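Local atomic coordinates of DNAation factor-related protein 4 (PDB entry 5XPC), a protein that probably acts as an apoptotic DNA endonuclease that fragments chromosomal DNA, and is represented here by its CIDE domain, a module that forms higher-order assemblies. Residues R10-T15 with T70-S75; N17-K22 with T82-F87. All blocks are in the same frame, centred on the assembly; numbering follows the deposited sequence.

Contact 1. Residues R10-T15 with T70-S75; sequences RGYKVT and TLFIVS
Lys13, Val14 and Thr15 bridge Leu71, Phe72 and Ile73 where strands 10-15 and 71-75 run side by side as the central parallel pair of the mixed sheet in the ubiquitin-like CIDE-N fold. Four backbone hydrogen bonds join them: Lys13 N to Thr70 O, Phe72 N to Lys13 O (2.7 Å), Thr15 N to Phe72 O, and Val74 N to Thr15 O. CA-H...O contacts from Leu71, Val14 and Ile73 supplement them.

The apolar contacts divide between the two faces of the sheet. Tyr12, Val14, Phe72 and Val74 belong to the buried core, where Leu33 of helix 30-40 packs on Tyr12, Val14 and Phe72. The edge of the Phe72 ring meets Tyr12, CE2 lying 3.6 Å from Tyr12 CD2, with the two ring planes 55° apart. Farther along, the Val14 and Val74 side chains cross at a slant, CG1 of Val14 3.8 Å from CG1 of Val74.

On the other face lie Lys13, Thr15, Leu71 and Ile73. The Lys13 chain, extended beyond CG, carries its amine away from the neighbouring strand to a salt bridge with Asp53 of the second subunit. Thr15 OG1, anti to its own nitrogen (chi1 -171°), bonds to Arg21 O, while the methyl CG2 turns to the neighbouring strand and touches Ile73 CD1 at 3.6 Å and Leu71 CD1 at 3.9 Å.

Contact 2. Residues N17-K22 with T82-F87; sequences NERTRK and TTDADF
Arg19 lies flat against Phe87 in a parallel stack with an off-centre cation-pi component, which fastens the loop between the first two strands of the ubiquitin-like CIDE-N fold to the start of helix 84-92. The guanidinium and ring planes are only 8° apart, with their centres 4.6 Å apart. It is the aliphatic part of the arginine that sits centrally on the ring: Arg19 CD lies 3.8 Å from the Phe87 centroid, almost on the ring normal, as a CH-pi contact. The bend at chi2 (74°) folds the chain over the ring, so that CB and CG also touch its outer end and the guanidinium passes back over Phe87 CB.

The edge of the same guanidinium is occupied by oxygens. Arg19 NH1 and Arg19 NH2 both donate to Thr82 O, each at 2.9 Å, approaching from one face of its carbonyl plane. NH1 also bonds to Asn17 O, and Arg19 NH2 forms a salt bridge with Asp84 OD1 at 3.1 Å, on the anti side of that carboxylate. Since all three acceptors lie near the guanidinium plane, they fix its rotation, in an orientation that also lies flat on Phe87. The negative charge of Asp84 probably helps offset that of the arginine.

Phe87 projects toward the loop with CG anti to its nitrogen (chi1 -174°), and its CZ comes 3.5 Å from Glu18 O. Thr83, the N-cap of the helix, accepts from Asp86 N through OG1. Thr82 is held a second time, by the Asn17 side chain crossing it at about a right angle: Thr82 N donates to Asn17 OD1 in the carbonyl plane, on a lone pair, at 2.9 Å.

The centres of the two contacts are 11 Å apart, contact 1 close to the middle of the domain and contact 2 at its surface. Their segments alternate along the chain: strand 10-15 runs into the loop 17-22, and strand 71-75 is followed by helix 84-92, so contact 2 joins the chain again after the paired strands have ended. Arg19 packs on Ile73 and Asp84 on Leu71, so the loop and the start of the terminal helix both lie against the face of the sheet that carries these two residues. Lys13 and Leu71 of contact 1, and Arg21 and Lys22 of segment 17-22, also touch the second subunit, consistent with the higher-order assembly of CIDE domains.

Contact 1. Residues R10-T15 with T70-S75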
loop_
_atom_site.group_PDB
_atom_site.type_symbol
_atom_site.label_atom_id
_atom_site.label_comp_id
_atom_site.label_asym_id
_atom_site.label_seq_id
_atom_site.Cartn_x
_atom_site.Cartn_y
_atom_site.Cartn_z
ATOM N N ARG B 10 -9.558 -12.189 19.319
ATOM C CA ARG B 10 -9.848 -10.914 18.681
ATOM C C ARG B 10 -11.298 -10.908 18.221
ATOM O O ARG B 10 -11.894 -11.957 17.979
ATOM C CB ARG B 10 -8.920 -10.646 17.494
ATOM C CG ARG B 10 -7.444 -10.735 17.849
ATOM C CD ARG B 10 -6.614 -10.734 16.588
ATOM N NE ARG B 10 -6.401 -9.379 16.105
ATOM C CZ ARG B 10 -6.328 -9.039 14.823
ATOM N NH1 ARG B 10 -6.474 -9.954 13.870
ATOM N NH2 ARG B 10 -6.111 -7.776 14.495
ATOM N N GLY B 11 -11.862 -9.707 18.112
ATOM C CA GLY B 11 -13.222 -9.548 17.630
ATOM C C GLY B 11 -13.258 -9.354 16.121
ATOM O O GLY B 11 -12.464 -8.599 15.560
ATOM N N TYR B 12 -14.205 -10.040 15.475
ATOM C CA TYR B 12 -14.414 -9.953 14.030
ATOM C C TYR B 12 -15.907 -9.844 13.742
ATOM O O TYR B 12 -16.745 -10.169 14.588
ATOM C CB TYR B 12 -13.838 -11.180 13.291
ATOM C CG TYR B 12 -12.357 -11.447 13.533
ATOM C CD1 TYR B 12 -11.941 -12.453 14.401
ATOM C CD2 TYR B 12 -11.376 -10.701 12.882
ATOM C CE1 TYR B 12 -10.580 -12.707 14.618
ATOM C CE2 TYR B 12 -10.017 -10.952 13.088
ATOM C CZ TYR B 12 -9.626 -11.951 13.955
ATOM O OH TYR B 12 -8.273 -12.194 14.156
ATOM N N LYS B 13 -16.247 -9.400 12.529
ATOM C CA LYS B 13 -17.639 -9.303 12.105
ATOM C C LYS B 13 -17.861 -10.197 10.893
ATOM O O LYS B 13 -17.045 -10.199 9.963
ATOM C CB LYS B 13 -18.027 -7.858 11.782
ATOM C CG LYS B 13 -17.959 -6.949 13.011
ATOM C CD LYS B 13 -18.188 -5.487 12.657
ATOM C CE LYS B 13 -18.013 -4.598 13.879
ATOM N NZ LYS B 13 -18.369 -3.192 13.540
ATOM N N VAL B 14 -18.958 -10.953 10.917
ATOM C CA VAL B 14 -19.280 -11.937 9.885
ATOM C C VAL B 14 -20.740 -11.784 9.490
ATOM O O VAL B 14 -21.624 -11.707 10.355
ATOM C CB VAL B 14 -19.010 -13.378 10.362
ATOM C CG1 VAL B 14 -19.416 -14.405 9.278
ATOM C CG2 VAL B 14 -17.543 -13.550 10.742
ATOM N N THR B 15 -20.995 -11.755 8.186
ATOM C CA THR B 15 -22.350 -11.800 7.674
ATOM C C THR B 15 -22.345 -12.696 6.443
ATOM O O THR B 15 -21.298 -13.195 6.016
ATOM C CB THR B 15 -22.866 -10.373 7.388
ATOM O OG1 THR B 15 -24.264 -10.398 7.078
ATOM C CG2 THR B 15 -22.061 -9.711 6.252
ATOM N N THR B 70 -12.546 -6.385 11.384
ATOM C CA THR B 70 -12.722 -6.558 9.943
ATOM C C THR B 70 -14.003 -7.342 9.661
ATOM O O THR B 70 -14.355 -8.261 10.402
ATOM C CB THR B 70 -11.507 -7.284 9.347
ATOM O OG1 THR B 70 -10.349 -6.435 9.416
ATOM C CG2 THR B 70 -11.741 -7.676 7.879
ATOM N N LEU B 71 -14.710 -6.959 8.595
ATOM C CA LEU B 71 -15.961 -7.595 8.192
ATOM C C LEU B 71 -15.712 -8.656 7.123
ATOM O O LEU B 71 -15.097 -8.370 6.088
ATOM C CB LEU B 71 -16.951 -6.559 7.654
ATOM C CG LEU B 71 -18.223 -7.154 7.031
ATOM C CD1 LEU B 71 -19.016 -7.970 8.060
ATOM C CD2 LEU B 71 -19.106 -6.059 6.420
ATOM N N PHE B 72 -16.228 -9.866 7.363
ATOM C CA PHE B 72 -16.119 -10.993 6.446
ATOM C C PHE B 72 -17.496 -11.422 5.958
ATOM O O PHE B 72 -18.487 -11.329 6.689
ATOM C CB PHE B 72 -15.431 -12.203 7.112
ATOM C CG PHE B 72 -14.077 -11.889 7.685
ATOM C CD1 PHE B 72 -12.981 -11.742 6.855
ATOM C CD2 PHE B 72 -13.901 -11.749 9.054
ATOM C CE1 PHE B 72 -11.721 -11.435 7.380
ATOM C CE2 PHE B 72 -12.651 -11.445 9.583
ATOM C CZ PHE B 72 -11.563 -11.293 8.741
ATOM N N ILE B 73 -17.543 -11.891 4.708
ATOM C CA ILE B 73 -18.659 -12.671 4.184
ATOM C C ILE B 73 -18.300 -14.144 4.319
ATOM O O ILE B 73 -17.232 -14.572 3.854
ATOM C CB ILE B 73 -18.943 -12.334 2.710
ATOM C CG1 ILE B 73 -19.054 -10.820 2.509
ATOM C CG2 ILE B 73 -20.190 -13.097 2.218
ATOM C CD1 ILE B 73 -20.179 -10.199 3.280
ATOM N N VAL B 74 -19.176 -14.931 4.939
ATOM C CA VAL B 74 -19.005 -16.380 4.955
ATOM C C VAL B 74 -19.834 -16.969 3.822
ATOM O O VAL B 74 -20.998 -16.590 3.625
ATOM C CB VAL B 74 -19.379 -16.995 6.316
ATOM C CG1 VAL B 74 -20.842 -16.727 6.681
ATOM C CG2 VAL B 74 -19.064 -18.504 6.319
ATOM N N SER B 75 -19.229 -17.872 3.058
ATOM C CA SER B 75 -19.872 -18.421 1.871
ATOM C C SER B 75 -19.229 -19.758 1.542
ATOM O O SER B 75 -18.231 -20.154 2.146
ATOM C CB SER B 75 -19.748 -17.455 0.690
ATOM O OG SER B 75 -20.432 -17.942 -0.442
#

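Contact 2. Residues N17-K22 with T82-F87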
loop_
_atom_site.group_PDB
_atom_site.type_symbol
_atom_site.label_atom_id
_atom_site.label_comp_id
_atom_site.label_asym_id
_atom_site.label_seq_id
_atom_site.Cartn_x
_atom_site.Cartn_y
_atom_site.Cartn_z
ATOM N N ASN B 17 -23.740 -13.390 2.275
ATOM C CA ASN B 17 -23.634 -12.582 1.066
ATOM C C ASN B 17 -24.815 -11.628 0.916
ATOM O O ASN B 17 -24.682 -10.568 0.293
ATOM C CB ASN B 17 -23.502 -13.485 -0.157
ATOM C CG ASN B 17 -22.870 -12.769 -1.330
ATOM O OD1 ASN B 17 -21.985 -11.923 -1.154
ATOM N ND2 ASN B 17 -23.316 -13.100 -2.535
ATOM N N GLU B 18 -25.959 -11.964 1.508
ATOM C CA GLU B 18 -27.136 -11.108 1.443
ATOM C C GLU B 18 -27.262 -10.166 2.634
ATOM O O GLU B 18 -28.222 -9.385 2.686
ATOM C CB GLU B 18 -28.395 -11.967 1.321
ATOM C CG GLU B 18 -28.518 -12.658 -0.016
ATOM C CD GLU B 18 -28.474 -11.671 -1.164
ATOM O OE1 GLU B 18 -29.163 -10.633 -1.080
ATOM O OE2 GLU B 18 -27.735 -11.918 -2.140
ATOM N N ARG B 19 -26.322 -10.215 3.583
ATOM C CA ARG B 19 -26.338 -9.341 4.757
ATOM C C ARG B 19 -27.633 -9.507 5.554
ATOM O O ARG B 19 -28.190 -8.539 6.075
ATOM C CB ARG B 19 -26.122 -7.875 4.363
ATOM C CG ARG B 19 -24.667 -7.473 4.122
ATOM C CD ARG B 19 -24.111 -8.022 2.803
ATOM N NE ARG B 19 -22.836 -7.390 2.448
ATOM C CZ ARG B 19 -22.071 -7.756 1.422
ATOM N NH1 ARG B 19 -22.438 -8.764 0.637
ATOM N NH2 ARG B 19 -20.929 -7.121 1.183
ATOM N N THR B 20 -28.113 -10.749 5.653
ATOM C CA THR B 20 -29.402 -11.015 6.292
ATOM C C THR B 20 -29.287 -11.023 7.809
ATOM O O THR B 20 -30.195 -10.556 8.505
ATOM C CB THR B 20 -29.968 -12.358 5.838
ATOM O OG1 THR B 20 -29.112 -13.415 6.297
ATOM C CG2 THR B 20 -30.118 -12.417 4.318
ATOM N N ARG B 21 -28.204 -11.594 8.329
ATOM C CA ARG B 21 -27.911 -11.631 9.752
ATOM C C ARG B 21 -26.448 -11.267 9.940
ATOM O O ARG B 21 -25.601 -11.600 9.102
ATOM C CB ARG B 21 -28.215 -13.012 10.359
ATOM C CG ARG B 21 -29.714 -13.293 10.496
ATOM C CD ARG B 21 -30.013 -14.729 10.912
ATOM N NE ARG B 21 -29.607 -15.709 9.906
ATOM C CZ ARG B 21 -28.725 -16.681 10.120
ATOM N NH1 ARG B 21 -28.156 -16.811 11.314
ATOM N NH2 ARG B 21 -28.422 -17.535 9.144
ATOM N N LYS B 22 -26.157 -10.562 11.031
ATOM C CA LYS B 22 -24.849 -9.953 11.254
ATOM C C LYS B 22 -24.382 -10.298 12.657
ATOM O O LYS B 22 -25.098 -10.040 13.628
ATOM C CB LYS B 22 -24.925 -8.431 11.075
ATOM C CG LYS B 22 -25.555 -8.011 9.761
ATOM C CD LYS B 22 -25.634 -6.503 9.613
ATOM C CE LYS B 22 -26.440 -6.138 8.374
ATOM N NZ LYS B 22 -26.135 -4.771 7.872
ATOM N N THR B 82 -20.599 -10.513 -3.208
ATOM C CA THR B 82 -20.917 -9.128 -3.509
ATOM C C THR B 82 -20.148 -8.245 -2.537
ATOM O O THR B 82 -20.320 -8.365 -1.319
ATOM C CB THR B 82 -22.422 -8.895 -3.381
ATOM O OG1 THR B 82 -23.123 -9.935 -4.074
ATOM C CG2 THR B 82 -22.816 -7.556 -3.977
ATOM N N THR B 83 -19.278 -7.390 -3.066
ATOM C CA THR B 83 -18.511 -6.480 -2.222
ATOM C C THR B 83 -19.433 -5.460 -1.551
ATOM O O THR B 83 -20.588 -5.271 -1.947
ATOM C CB THR B 83 -17.453 -5.747 -3.044
ATOM O OG1 THR B 83 -18.103 -4.963 -4.054
ATOM C CG2 THR B 83 -16.502 -6.745 -3.709
ATOM N N ASP B 84 -18.905 -4.803 -0.515
ATOM C CA ASP B 84 -19.640 -3.721 0.145
ATOM C C ASP B 84 -20.110 -2.676 -0.860
ATOM O O ASP B 84 -21.275 -2.259 -0.847
ATOM C CB ASP B 84 -18.768 -3.056 1.214
ATOM C CG ASP B 84 -18.651 -3.882 2.479
ATOM O OD1 ASP B 84 -19.497 -4.777 2.698
ATOM O OD2 ASP B 84 -17.714 -3.620 3.268
ATOM N N ALA B 85 -19.207 -2.238 -1.742
ATOM C CA ALA B 85 -19.555 -1.222 -2.730
ATOM C C ALA B 85 -20.682 -1.700 -3.640
ATOM O O ALA B 85 -21.655 -0.973 -3.871
ATOM C CB ALA B 85 -18.321 -0.846 -3.547
ATOM N N ASP B 86 -20.571 -2.925 -4.165
ATOM C CA ASP B 86 -21.612 -3.432 -5.054
ATOM C C ASP B 86 -22.929 -3.632 -4.314
ATOM O O ASP B 86 -24.002 -3.368 -4.867
ATOM C CB ASP B 86 -21.167 -4.739 -5.706
ATOM C CG ASP B 86 -20.055 -4.537 -6.707
ATOM O OD1 ASP B 86 -19.859 -3.386 -7.152
ATOM O OD2 ASP B 86 -19.377 -5.528 -7.044
ATOM N N PHE B 87 -22.870 -4.096 -3.063
ATOM C CA PHE B 87 -24.099 -4.338 -2.314
ATOM C C PHE B 87 -24.812 -3.033 -1.981
ATOM O O PHE B 87 -26.037 -2.937 -2.117
ATOM C CB PHE B 87 -23.792 -5.124 -1.042
ATOM C CG PHE B 87 -25.017 -5.546 -0.281
ATOM C CD1 PHE B 87 -25.712 -6.691 -0.641
ATOM C CD2 PHE B 87 -25.473 -4.802 0.801
ATOM C CE1 PHE B 87 -26.845 -7.084 0.057
ATOM C CE2 PHE B 87 -26.606 -5.192 1.504
ATOM C CZ PHE B 87 -27.289 -6.334 1.132
#